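Local coordinates for protein inulin fructotransferase (Bacillus sp. snu-7, PDB 2INV) that converts inulin by intramolecular fructosyl transfer, a lyase-type reaction that releases difructose anhydride units, on a right-handed parallel beta-helix that assembles as a trimer, at residues Gln216-Ser221 with Glu240-Thr245. Numbering follows the deposited sequence.
Sequences QATIVS and EGLLVT. With 2PO (phosphonate), chain H.
V220 and L243 meet through the most direct of the backbone bonds joining 216-221 to 240-245: V220 N lies 2.9 Å from L243 O, with an N-H...O angle of 167°. On either side of it along the chains, L243 N donates to T218 O at 3.0 Å and T245 N to V220 O at 3.2 Å, the last tilted 26° from the carbonyl plane and sharing its acceptor with the N247 amide. These bonds, of the parallel-strand type, tie one coil of the beta-helix to the next.

Upstream, at the turn, the pattern loosens. A217 N reaches E240 O at 3.1 Å in a weak, bent bond, and a water bridges the two segments: it accepts from T218 N and donates to E240 O, at 3.0 and 2.9 Å. T218 OG1, which chi1 of -65° sets beside its own backbone N, donates to Q216 O from above the carbonyl plane, while CB and CG2 rest against L242 CD1. A valine in place of T218 would probably leave Q216 O without its hydroxyl donor and the turn less firmly fixed. The Q216 amide, part of a glycan pocket with R134 and D193, passes over the aliphatic part of E240, NE2 3.8 Å from CG, and E240 OE1 is taken by a salt bridge with R264.

At the other end T245 OG1 donates to phosphonate O2P at 2.6 Å, and T245 from each of the other two subunits binds the same ion, which thus joins all three chains. I219 and L243 face the second subunit, whose N248 donates to G241 O, while V220, L242 and V244 pack inward, the last two against strand 232-240, and strands 196-198 and 266-268 flank 219-221 and 243-245 respectively.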
ATOM      1  N   GLN A 216      17.279  -1.450  -8.751  1.00 13.46           N
ATOM      2  CA  GLN A 216      17.095  -2.714  -8.052  1.00 13.74           C
ATOM      3  C   GLN A 216      16.040  -2.620  -6.956  1.00 12.88           C
ATOM      4  O   GLN A 216      15.937  -1.608  -6.264  1.00 12.45           O
ATOM      5  CB  GLN A 216      18.406  -3.184  -7.427  1.00 15.22           C
ATOM      6  CG  GLN A 216      19.555  -3.339  -8.403  1.00 18.83           C
ATOM      7  CD  GLN A 216      19.463  -4.621  -9.191  1.00 21.91           C
ATOM      8  OE1 GLN A 216      20.028  -4.739 -10.283  1.00 23.77           O
ATOM      9  NE2 GLN A 216      18.735  -5.590  -8.649  1.00 22.97           N
ATOM     10  N   ALA A 217      15.283  -3.706  -6.809  1.00 13.45           N
ATOM     11  CA  ALA A 217      14.217  -3.846  -5.822  1.00 13.72           C
ATOM     12  C   ALA A 217      13.619  -2.533  -5.342  1.00 14.13           C
ATOM     13  O   ALA A 217      13.703  -2.184  -4.164  1.00 14.90           O
ATOM     14  CB  ALA A 217      14.718  -4.644  -4.639  1.00 15.58           C
ATOM     15  N   THR A 218      12.984  -1.826  -6.265  1.00 12.74           N
ATOM     16  CA  THR A 218      12.354  -0.557  -5.971  1.00 12.16           C
ATOM     17  C   THR A 218      10.850  -0.781  -5.893  1.00 12.55           C
ATOM     18  O   THR A 218      10.322  -1.702  -6.511  1.00 10.29           O
ATOM     19  CB  THR A 218      12.686   0.467  -7.072  1.00 12.74           C
ATOM     20  OG1 THR A 218      14.096   0.736  -7.057  1.00 13.49           O
ATOM     21  CG2 THR A 218      11.922   1.759  -6.851  1.00 12.51           C
ATOM     22  N   ILE A 219      10.168   0.057  -5.122  1.00 10.68           N
ATOM     23  CA  ILE A 219       8.724  -0.047  -4.974  1.00 12.15           C
ATOM     24  C   ILE A 219       8.068   1.286  -5.262  1.00 11.67           C
ATOM     25  O   ILE A 219       8.474   2.317  -4.723  1.00 11.95           O
ATOM     26  CB  ILE A 219       8.307  -0.463  -3.543  1.00 12.22           C
ATOM     27  CG1 ILE A 219       8.809  -1.874  -3.221  1.00 13.20           C
ATOM     28  CG2 ILE A 219       6.793  -0.395  -3.416  1.00 12.77           C
ATOM     29  CD1 ILE A 219       8.530  -2.297  -1.800  1.00 14.16           C
ATOM     30  N   VAL A 220       7.057   1.252  -6.119  1.00 11.22           N
ATOM     31  CA  VAL A 220       6.308   2.442  -6.476  1.00 11.52           C
ATOM     32  C   VAL A 220       4.849   2.041  -6.331  1.00 11.61           C
ATOM     33  O   VAL A 220       4.288   1.387  -7.211  1.00 10.75           O
ATOM     34  CB  VAL A 220       6.592   2.879  -7.932  1.00 12.50           C
ATOM     35  CG1 VAL A 220       5.813   4.147  -8.260  1.00 13.53           C
ATOM     36  CG2 VAL A 220       8.081   3.123  -8.132  1.00 12.27           C
ATOM     37  N   SER A 221       4.248   2.417  -5.206  1.00 11.83           N
ATOM     38  CA  SER A 221       2.863   2.063  -4.935  1.00 13.04           C
ATOM     39  C   SER A 221       2.069   3.151  -4.222  1.00 12.73           C
ATOM     40  O   SER A 221       2.642   4.102  -3.686  1.00 12.40           O
ATOM     41  CB  SER A 221       2.816   0.784  -4.100  1.00 14.88           C
ATOM     42  OG  SER A 221       3.304   1.015  -2.805  1.00 19.62           O
ATOM     43  N   GLU A 240      15.330  -3.884 -12.286  1.00 13.84           N
ATOM     44  CA  GLU A 240      15.164  -5.285 -11.998  1.00 13.35           C
ATOM     45  C   GLU A 240      14.491  -5.325 -10.641  1.00 12.46           C
ATOM     46  O   GLU A 240      14.882  -4.594  -9.736  1.00 11.86           O
ATOM     47  CB  GLU A 240      16.542  -5.938 -11.956  1.00 16.07           C
ATOM     48  CG  GLU A 240      16.615  -7.275 -11.245  1.00 17.67           C
ATOM     49  CD  GLU A 240      16.567  -8.450 -12.194  1.00 19.10           C
ATOM     50  OE1 GLU A 240      16.880  -8.270 -13.392  1.00 19.99           O
ATOM     51  OE2 GLU A 240      16.242  -9.565 -11.732  1.00 18.73           O
ATOM     52  N   GLY A 241      13.462  -6.155 -10.507  1.00 11.82           N
ATOM     53  CA  GLY A 241      12.751  -6.253  -9.243  1.00 11.64           C
ATOM     54  C   GLY A 241      11.819  -5.092  -8.925  1.00 11.21           C
ATOM     55  O   GLY A 241      11.417  -4.918  -7.770  1.00 12.02           O
ATOM     56  N   LEU A 242      11.455  -4.306  -9.935  1.00 11.68           N
ATOM     57  CA  LEU A 242      10.551  -3.182  -9.715  1.00 11.60           C
ATOM     58  C   LEU A 242       9.132  -3.675  -9.473  1.00 12.00           C
ATOM     59  O   LEU A 242       8.623  -4.511 -10.217  1.00 11.17           O
ATOM     60  CB  LEU A 242      10.564  -2.235 -10.917  1.00 11.63           C
ATOM     61  CG  LEU A 242       9.704  -0.962 -10.856  1.00 11.37           C
ATOM     62  CD1 LEU A 242      10.085  -0.125  -9.641  1.00 10.77           C
ATOM     63  CD2 LEU A 242       9.888  -0.150 -12.129  1.00 10.05           C
ATOM     64  N   LEU A 243       8.515  -3.166  -8.412  1.00 11.28           N
ATOM     65  CA  LEU A 243       7.151  -3.523  -8.062  1.00 12.83           C
ATOM     66  C   LEU A 243       6.345  -2.246  -8.208  1.00 12.06           C
ATOM     67  O   LEU A 243       6.653  -1.230  -7.583  1.00 12.89           O
ATOM     68  CB  LEU A 243       7.070  -3.995  -6.611  1.00 13.66           C
ATOM     69  CG  LEU A 243       6.269  -5.254  -6.280  1.00 16.87           C
ATOM     70  CD1 LEU A 243       5.945  -5.241  -4.794  1.00 13.63           C
ATOM     71  CD2 LEU A 243       4.993  -5.311  -7.090  1.00 16.02           C
ATOM     72  N   VAL A 244       5.324  -2.291  -9.048  1.00 11.73           N
ATOM     73  CA  VAL A 244       4.476  -1.133  -9.241  1.00 10.87           C
ATOM     74  C   VAL A 244       3.096  -1.689  -8.943  1.00 10.76           C
ATOM     75  O   VAL A 244       2.585  -2.554  -9.657  1.00 10.11           O
ATOM     76  CB  VAL A 244       4.629  -0.598 -10.667  1.00 10.54           C
ATOM     77  CG1 VAL A 244       3.756   0.626 -10.866  1.00 12.21           C
ATOM     78  CG2 VAL A 244       6.091  -0.234 -10.905  1.00 10.76           C
ATOM     79  N   THR A 245       2.504  -1.181  -7.869  1.00 11.14           N
ATOM     80  CA  THR A 245       1.231  -1.692  -7.403  1.00 11.18           C
ATOM     81  C   THR A 245       0.354  -0.653  -6.695  1.00 11.11           C
ATOM     82  O   THR A 245       0.855   0.275  -6.060  1.00 11.11           O
ATOM     83  CB  THR A 245       1.514  -2.843  -6.428  1.00 11.55           C
ATOM     84  OG1 THR A 245       1.929  -2.433  -4.967  1.00 10.06           O
ATOM     85  CG2 THR A 245       2.365  -3.951  -6.909  1.00 12.02           C
TER
HETATM   86  P   2PO H1001      -1.197  -3.006  -2.633  1.00 37.47           P
HETATM   87  O1P 2PO H1001      -0.547  -3.813  -1.443  1.00 33.28           O
HETATM   88  O2P 2PO H1001      -0.058  -2.087  -3.251  1.00 33.66           O
HETATM   89  O3P 2PO H1001      -2.492  -2.323  -2.348  1.00 33.59           O
HETATM   90  O   HOH W   1      13.674  -2.059  -9.193  1.00 14.37           O